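Local coordinates for MutT/nudix family protein (Enterococcus faecalis, PDB 2FML) that is of unknown function but belongs to the MutT/Nudix family and carries an NrtR-like winged-helix domain, so it may be a nucleotide-responsive DNA-binding regulator, at residues L47-E52 with A220-A225; N105-H110 with F194-D199; V123-Y128 with S187-K192. All coordinates share one frame; numbering follows the deposited sequence.

Contact 1: residues L47-E52 with A220-A225; sequences LCYNKE and ARKVFA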
# COMPACT_ATOMS: atom_id res chain seq x y z
N LEU A 47 8.68 15.42 -0.13
CA LEU A 47 9.17 15.96 -1.37
C LEU A 47 8.65 17.36 -1.50
O LEU A 47 7.47 17.64 -1.25
CB LEU A 47 8.62 15.14 -2.53
CG LEU A 47 9.10 13.72 -2.68
CD1 LEU A 47 8.51 13.13 -3.94
CD2 LEU A 47 10.65 13.64 -2.65
N CYS A 48 9.54 18.26 -1.90
CA CYS A 48 9.14 19.62 -2.21
C CYS A 48 9.78 20.03 -3.54
O CYS A 48 10.54 19.26 -4.14
CB CYS A 48 9.51 20.57 -1.04
SG CYS A 48 11.26 20.88 -0.81
N TYR A 49 9.52 21.26 -3.97
CA TYR A 49 10.19 21.74 -5.14
C TYR A 49 10.52 23.22 -4.98
O TYR A 49 9.63 24.01 -4.72
CB TYR A 49 9.30 21.46 -6.34
CG TYR A 49 9.69 22.10 -7.65
CD1 TYR A 49 10.60 21.49 -8.51
CD2 TYR A 49 9.07 23.29 -8.06
CE1 TYR A 49 10.91 22.11 -9.75
CE2 TYR A 49 9.36 23.89 -9.26
CZ TYR A 49 10.30 23.32 -10.09
OH TYR A 49 10.54 23.97 -11.28
N ASN A 50 11.81 23.59 -5.09
CA ASN A 50 12.21 24.99 -5.21
C ASN A 50 12.07 25.58 -6.64
O ASN A 50 12.80 25.15 -7.52
CB ASN A 50 13.66 25.14 -4.70
CG ASN A 50 14.05 26.59 -4.46
OD1 ASN A 50 14.20 27.40 -5.39
ND2 ASN A 50 14.17 26.95 -3.19
N LYS A 51 11.19 26.56 -6.89
CA LYS A 51 10.95 27.09 -8.27
C LYS A 51 12.12 27.87 -8.87
O LYS A 51 12.39 27.77 -10.06
CB LYS A 51 9.73 28.04 -8.36
CG LYS A 51 8.36 27.43 -8.06
CD LYS A 51 7.55 28.37 -7.15
CE LYS A 51 7.00 29.59 -7.88
NZ LYS A 51 5.58 29.42 -8.35
N GLU A 52 12.76 28.69 -8.05
CA GLU A 52 13.81 29.56 -8.55
C GLU A 52 14.97 28.69 -9.01
O GLU A 52 15.51 28.89 -10.09
CB GLU A 52 14.23 30.62 -7.50
CG GLU A 52 13.03 31.29 -6.72
CD GLU A 52 12.47 30.38 -5.56
OE1 GLU A 52 13.14 30.26 -4.49
OE2 GLU A 52 11.37 29.77 -5.71
N ALA A 220 4.23 23.29 -14.36
CA ALA A 220 3.83 21.89 -14.32
C ALA A 220 4.72 21.06 -15.21
O ALA A 220 5.14 19.99 -14.82
CB ALA A 220 2.35 21.73 -14.73
N ARG A 221 4.99 21.53 -16.43
CA ARG A 221 5.99 20.87 -17.28
C ARG A 221 7.37 20.70 -16.60
O ARG A 221 7.98 19.64 -16.73
CB ARG A 221 6.11 21.58 -18.63
CG ARG A 221 4.92 21.33 -19.54
CD ARG A 221 4.75 22.45 -20.62
NE ARG A 221 5.91 22.46 -21.50
CZ ARG A 221 6.68 23.51 -21.73
NH1 ARG A 221 6.40 24.69 -21.19
NH2 ARG A 221 7.74 23.38 -22.52
N LYS A 222 7.85 21.73 -15.88
CA LYS A 222 9.18 21.73 -15.20
C LYS A 222 9.27 20.72 -14.06
O LYS A 222 10.31 20.13 -13.83
CB LYS A 222 9.53 23.14 -14.70
CG LYS A 222 9.81 24.21 -15.84
CD LYS A 222 10.70 25.36 -15.33
CE LYS A 222 10.92 26.47 -16.35
NZ LYS A 222 11.91 27.48 -15.79
N VAL A 223 8.16 20.54 -13.35
CA VAL A 223 8.04 19.51 -12.34
C VAL A 223 8.04 18.13 -13.00
O VAL A 223 8.86 17.28 -12.66
CB VAL A 223 6.81 19.72 -11.46
CG1 VAL A 223 6.58 18.49 -10.60
CG2 VAL A 223 6.98 20.97 -10.62
N PHE A 224 7.14 17.91 -13.95
CA PHE A 224 7.14 16.69 -14.72
C PHE A 224 8.52 16.32 -15.33
O PHE A 224 8.89 15.16 -15.33
CB PHE A 224 6.11 16.78 -15.84
CG PHE A 224 4.78 16.21 -15.48
CD1 PHE A 224 4.05 16.73 -14.40
CD2 PHE A 224 4.25 15.14 -16.23
CE1 PHE A 224 2.80 16.19 -14.05
CE2 PHE A 224 3.00 14.60 -15.91
CZ PHE A 224 2.27 15.14 -14.81
N ALA A 225 9.26 17.30 -15.85
CA ALA A 225 10.56 17.00 -16.45
C ALA A 225 11.61 16.60 -15.38
O ALA A 225 12.47 15.76 -15.66
CB ALA A 225 11.04 18.16 -17.34

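Contact 2: residues N105-H110 with F194-D199; sequences NIEQLH and FNRVVD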
# COMPACT_ATOMS: atom_id res chain seq x y z
N ASN A 105 -3.29 15.23 3.25
CA ASN A 105 -2.12 15.51 2.37
C ASN A 105 -0.96 14.47 2.32
O ASN A 105 0.10 14.68 1.68
CB ASN A 105 -1.60 16.90 2.66
CG ASN A 105 -2.60 17.97 2.24
OD1 ASN A 105 -2.56 18.44 1.11
ND2 ASN A 105 -3.54 18.29 3.12
N ILE A 106 -1.18 13.34 2.96
CA ILE A 106 -0.24 12.25 2.88
C ILE A 106 -0.89 11.10 2.10
O ILE A 106 -2.11 10.98 2.09
CB ILE A 106 0.28 11.80 4.27
CG1 ILE A 106 -0.87 11.22 5.13
CG2 ILE A 106 0.96 12.97 4.92
CD1 ILE A 106 -0.42 10.50 6.48
N GLU A 107 -0.07 10.28 1.45
CA GLU A 107 -0.57 9.04 0.94
C GLU A 107 0.29 7.87 1.42
O GLU A 107 1.51 7.97 1.46
CB GLU A 107 -0.68 9.06 -0.62
CG GLU A 107 0.70 9.03 -1.38
CD GLU A 107 0.55 9.33 -2.92
OE1 GLU A 107 0.31 10.53 -3.27
OE2 GLU A 107 0.67 8.37 -3.75
N GLN A 108 -0.34 6.76 1.73
CA GLN A 108 0.43 5.57 2.07
C GLN A 108 1.19 5.08 0.84
O GLN A 108 0.66 5.08 -0.26
CB GLN A 108 -0.48 4.50 2.65
CG GLN A 108 0.22 3.63 3.58
CD GLN A 108 -0.70 2.63 4.16
OE1 GLN A 108 -1.33 2.83 5.24
NE2 GLN A 108 -0.75 1.49 3.51
N LEU A 109 2.48 4.75 0.99
CA LEU A 109 3.25 4.45 -0.20
C LEU A 109 3.37 2.90 -0.37
O LEU A 109 2.97 2.32 -1.41
CB LEU A 109 4.61 5.15 -0.13
CG LEU A 109 5.74 4.77 -1.11
CD1 LEU A 109 5.38 5.05 -2.55
CD2 LEU A 109 7.05 5.46 -0.71
N HIS A 110 3.95 2.24 0.64
CA HIS A 110 4.26 0.85 0.56
C HIS A 110 4.72 0.37 1.96
O HIS A 110 5.31 1.17 2.74
CB HIS A 110 5.33 0.60 -0.49
CG HIS A 110 5.62 -0.85 -0.72
ND1 HIS A 110 4.90 -1.65 -1.60
CD2 HIS A 110 6.57 -1.65 -0.19
CE1 HIS A 110 5.40 -2.88 -1.59
NE2 HIS A 110 6.41 -2.90 -0.73
N PHE A 194 9.85 7.60 -5.68
CA PHE A 194 10.16 8.33 -6.91
C PHE A 194 9.42 7.72 -8.11
O PHE A 194 8.82 8.46 -8.92
CB PHE A 194 11.69 8.39 -7.14
CG PHE A 194 12.09 9.32 -8.23
CD1 PHE A 194 12.36 10.64 -7.95
CD2 PHE A 194 12.13 8.90 -9.57
CE1 PHE A 194 12.70 11.53 -9.00
CE2 PHE A 194 12.43 9.79 -10.63
CZ PHE A 194 12.73 11.10 -10.32
N ASN A 195 9.48 6.39 -8.22
CA ASN A 195 8.83 5.64 -9.30
C ASN A 195 7.28 5.73 -9.19
O ASN A 195 6.58 5.72 -10.21
CB ASN A 195 9.32 4.18 -9.27
CG ASN A 195 10.71 4.04 -9.83
OD1 ASN A 195 11.13 4.89 -10.62
ND2 ASN A 195 11.45 3.00 -9.45
N ARG A 196 6.76 5.83 -7.97
CA ARG A 196 5.31 5.94 -7.76
C ARG A 196 4.78 7.24 -8.36
O ARG A 196 3.71 7.24 -8.97
CB ARG A 196 4.93 5.83 -6.26
CG ARG A 196 3.41 6.10 -5.96
CD ARG A 196 2.55 4.90 -6.36
NE ARG A 196 3.28 3.63 -6.10
CZ ARG A 196 3.16 2.86 -5.04
NH1 ARG A 196 2.30 3.18 -4.07
NH2 ARG A 196 3.89 1.75 -4.96
N VAL A 197 5.52 8.32 -8.16
CA VAL A 197 5.19 9.63 -8.76
C VAL A 197 5.23 9.61 -10.34
O VAL A 197 4.24 9.98 -11.00
CB VAL A 197 6.10 10.77 -8.20
CG1 VAL A 197 5.81 12.11 -8.91
CG2 VAL A 197 6.00 10.87 -6.65
N VAL A 198 6.36 9.18 -10.92
CA VAL A 198 6.46 8.85 -12.36
C VAL A 198 5.29 8.01 -12.90
O VAL A 198 4.75 8.34 -13.95
CB VAL A 198 7.77 8.11 -12.70
CG1 VAL A 198 7.78 7.77 -14.17
CG2 VAL A 198 9.01 8.94 -12.30
N ASP A 199 4.91 6.94 -12.17
CA ASP A 199 3.75 6.07 -12.53
C ASP A 199 2.37 6.69 -12.44
O ASP A 199 1.43 6.21 -13.09
CB ASP A 199 3.70 4.78 -11.70
CG ASP A 199 4.88 3.85 -11.97
OD1 ASP A 199 5.59 4.10 -12.97
OD2 ASP A 199 5.10 2.90 -11.17
O HOH W 1 1.29 6.06 -3.10
O HOH W 2 2.99 -0.52 -3.25

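Contact 3: residues V123-Y128 with S187-K192; sequences VVTVSY and SEIIIK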
# COMPACT_ATOMS: atom_id res chain seq x y z
N VAL A 123 11.14 -6.05 12.23
CA VAL A 123 10.63 -4.66 12.18
C VAL A 123 10.00 -4.42 10.82
O VAL A 123 10.63 -4.64 9.78
CB VAL A 123 11.71 -3.57 12.50
CG1 VAL A 123 11.07 -2.16 12.58
CG2 VAL A 123 12.46 -3.89 13.83
N VAL A 124 8.72 -4.01 10.84
CA VAL A 124 7.98 -3.76 9.59
C VAL A 124 7.62 -2.26 9.54
O VAL A 124 7.19 -1.67 10.53
CB VAL A 124 6.69 -4.68 9.47
CG1 VAL A 124 5.80 -4.40 8.14
CG2 VAL A 124 7.13 -6.13 9.47
N THR A 125 7.80 -1.67 8.37
CA THR A 125 7.54 -0.29 8.22
C THR A 125 6.41 0.01 7.20
O THR A 125 6.30 -0.61 6.19
CB THR A 125 8.86 0.44 7.98
OG1 THR A 125 8.74 1.79 8.42
CG2 THR A 125 9.27 0.43 6.47
N VAL A 126 5.55 0.95 7.51
CA VAL A 126 4.60 1.42 6.58
C VAL A 126 5.14 2.78 6.16
O VAL A 126 5.28 3.69 6.95
CB VAL A 126 3.21 1.52 7.19
CG1 VAL A 126 2.24 2.03 6.20
CG2 VAL A 126 2.79 0.21 7.72
N SER A 127 5.56 2.87 4.93
CA SER A 127 6.03 4.15 4.45
C SER A 127 4.89 5.02 3.83
O SER A 127 3.91 4.52 3.32
CB SER A 127 7.21 3.97 3.47
OG SER A 127 6.77 3.40 2.25
N TYR A 128 5.10 6.33 3.91
CA TYR A 128 4.22 7.35 3.39
C TYR A 128 4.98 8.34 2.50
O TYR A 128 6.18 8.51 2.64
CB TYR A 128 3.53 8.10 4.54
CG TYR A 128 2.47 7.28 5.21
CD1 TYR A 128 1.13 7.52 4.95
CD2 TYR A 128 2.82 6.29 6.19
CE1 TYR A 128 0.13 6.80 5.62
CE2 TYR A 128 1.87 5.58 6.86
CZ TYR A 128 0.53 5.80 6.54
OH TYR A 128 -0.40 5.05 7.16
N SER A 187 16.94 3.36 0.84
CA SER A 187 17.16 3.55 -0.60
C SER A 187 16.03 2.92 -1.44
O SER A 187 15.56 3.53 -2.45
CB SER A 187 18.50 2.90 -0.98
OG SER A 187 18.16 1.57 -1.21
N GLU A 188 15.55 1.73 -1.02
CA GLU A 188 14.40 1.11 -1.65
C GLU A 188 13.12 1.88 -1.50
O GLU A 188 12.26 1.78 -2.32
CB GLU A 188 14.09 -0.32 -1.12
CG GLU A 188 15.05 -1.39 -1.54
CD GLU A 188 14.93 -2.56 -0.61
OE1 GLU A 188 13.78 -3.05 -0.53
OE2 GLU A 188 15.94 -2.95 0.07
N ILE A 189 12.96 2.49 -0.34
CA ILE A 189 11.81 3.30 -0.06
C ILE A 189 11.82 4.62 -0.90
O ILE A 189 10.78 5.02 -1.42
CB ILE A 189 11.68 3.63 1.47
CG1 ILE A 189 11.88 2.40 2.42
CG2 ILE A 189 10.40 4.43 1.68
CD1 ILE A 189 11.51 2.73 3.92
N ILE A 190 12.96 5.28 -1.04
CA ILE A 190 13.02 6.49 -1.86
C ILE A 190 12.76 6.22 -3.36
O ILE A 190 11.99 6.95 -4.04
CB ILE A 190 14.32 7.26 -1.62
CG1 ILE A 190 14.21 7.86 -0.23
CG2 ILE A 190 14.53 8.45 -2.71
CD1 ILE A 190 15.42 8.40 0.37
N ILE A 191 13.38 5.17 -3.86
CA ILE A 191 13.13 4.68 -5.22
C ILE A 191 11.64 4.33 -5.40
O ILE A 191 11.03 4.69 -6.41
CB ILE A 191 14.07 3.47 -5.51
CG1 ILE A 191 15.52 3.94 -5.53
CG2 ILE A 191 13.68 2.67 -6.74
CD1 ILE A 191 15.87 4.80 -6.62
N LYS A 192 11.05 3.61 -4.45
CA LYS A 192 9.58 3.33 -4.53
C LYS A 192 8.76 4.62 -4.65
O LYS A 192 7.86 4.71 -5.49
CB LYS A 192 9.09 2.46 -3.36
CG LYS A 192 7.63 1.88 -3.43
CD LYS A 192 7.44 0.57 -4.29
CE LYS A 192 8.13 -0.69 -3.80
NZ LYS A 192 7.69 -1.93 -4.70

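Contact 1: residues L47-E52 with A220-A225
Tyr49, near the end of strand 39-50, lays one face of its ring against the methyl CG2 of Val223 on helix 217-228. The methyl sits almost exactly over the middle of the ring, 3.9 Å from the centroid and only 5° off the ring normal, a centred CH-pi contact. Both side chains are turned for it: the tyrosine swings CG anti to its backbone N (chi1 170°), and the valine offers the branch that stands anti to its carbonyl carbon. Valine suits this place because its branching at CB holds CG2 out as a compact methyl that can sit over the ring centre. Farther out, the phenol oxygen reaches the preceding residue of the helix, Tyr49 OH lying 3.7 Å from Lys222 CB, a van der Waals contact with the root of the lysine chain. That chain runs on extended, and its ammonium end makes a cation-pi interaction with Tyr232. The hydroxyl itself is hydrogen-bonded to Asp54, while Leu56 and Val210 also pack on the tyrosine. Nearby, Lys51 adds a salt bridge to Glu219 of the same helix. A strand of the Nudix sheet is thus joined to a helix of the winged-helix region. Tyrosine serves both needs here, its ring giving the helix an apolar surface while its polar end is satisfied by Asp54; across the two segments the cohesion is therefore dispersive.

Contact 2: residues N105-H110 with F194-D199
Strand 106-112 and helix 186-200 come closest in backbone at Leu109 and Arg196, whose CA atoms are 8.0 Å apart, a gap that a long side chain can bridge. Arg196 does so. Its chain leaves the helix with CG anti to the backbone N, then bends twice, at chi2 and chi3, bringing the guanidinium back over the strand. There Arg196 NH1 donates to Leu109 O at 2.9 Å, meeting a lone pair in the carbonyl plane. The N-H...O angle of 142° is far from straight, and the oxygen lies 26° out of the guanidinium plane. The leucine side chain runs past the arginine in the opposite direction: Leu109 CD1 packs 3.8 Å from Arg196 CB and also covers one face of the guanidinium, toward its rim. Two waters extend the grip. The first accepts from Arg196 NH1 and donates to Glu107 OE2 and Gln108 O, linking acid and base whose nearest charged atoms, Glu107 OE2 and Arg196 NH1, are 5.4 Å apart. The second accepts from Arg196 NH2 at 3.0 Å and lies in the ring plane of His110, bonded to its ND1. The carbonyl of Leu109 belongs to a classic beta bulge, Leu109 and His110 both facing Ser127 of the neighbouring strand. Arginine fits because its methylenes can pack on leucine while its several N-H groups serve a carbonyl and water together. Helix and bulged strand are thus held by one direct hydrogen bond and two waters, beside an apolar leucine contact. Acid and arginine are paired through water and not by a direct salt bridge, and the nearby positive charge would probably favour the ionised form of Glu107.

Contact 3: residues V123-Y128 with S187-K192
Ile189 of helix 186-200 meets Ser127 and Thr125 of strand 123-131, and its two branches divide the work. From CB, which is directed toward the strand, the short branch CG2 stands anti to the backbone N and comes down on the serine: Ile189 CG2 is 3.7 Å from Ser127 CB and 3.8 Å from Ser127 OG. The longer branch leaves CB beside the backbone N (chi1 -46°). Its CG1 acts as a spacer, and the extended chi2 of -171° carries CD1 outward until Ile189 CD1 lies 4.1 Å from Thr125 CG2, the two methyls meeting tip to tip. One isoleucine therefore spans two alternate residues of the strand, both of which direct CB toward the helix. Small residues suit this face because the bulky branched side chain comes from the helix. Their hydroxyls, though buried, are satisfied within the sheet: Ser127 OG bonds to His110 O, while Thr125 OG1 bonds to Asp43 and Thr41. What remains for the helix is largely hydrocarbon, which explains the apolar partner. The helix segment packs over a face of the sheet at strand 123-131, flanked there by strand 39-50, parallel to it, and strand 106-112, antiparallel. Ile189 also touches Val45 of the former, and Ser127 packs on Leu109 and Phe112 of the latter. Val126 and Tyr128, whose side chains lie on the other side of the sheet, meet helix 85-97, so that this central part lies between two helices, as in the alpha/beta/alpha sandwich of Nudix proteins.

How the contacts relate
Contacts 2 and 3 are successive grips of helix 186-200 on neighbouring antiparallel strands, with centres about 11 Å apart. They join directly through the sheet, where Leu109 N lies 2.7 Å from Ser127 O, a probable hydrogen bond. Contact 1 uses the following helix, 217-228, and the C-terminal end of strand 39-50; its centre is about 16 Å from that of contact 2 and about 23 Å from that of contact 3. All three reach one mixed sheet, but contact 1 ties it to the winged-helix region. Strands of contacts 2 and 3 also pack against the second subunit. A glycerol, probably from crystallisation, lies about 4 Å from the side chain of Thr125 in contact 3.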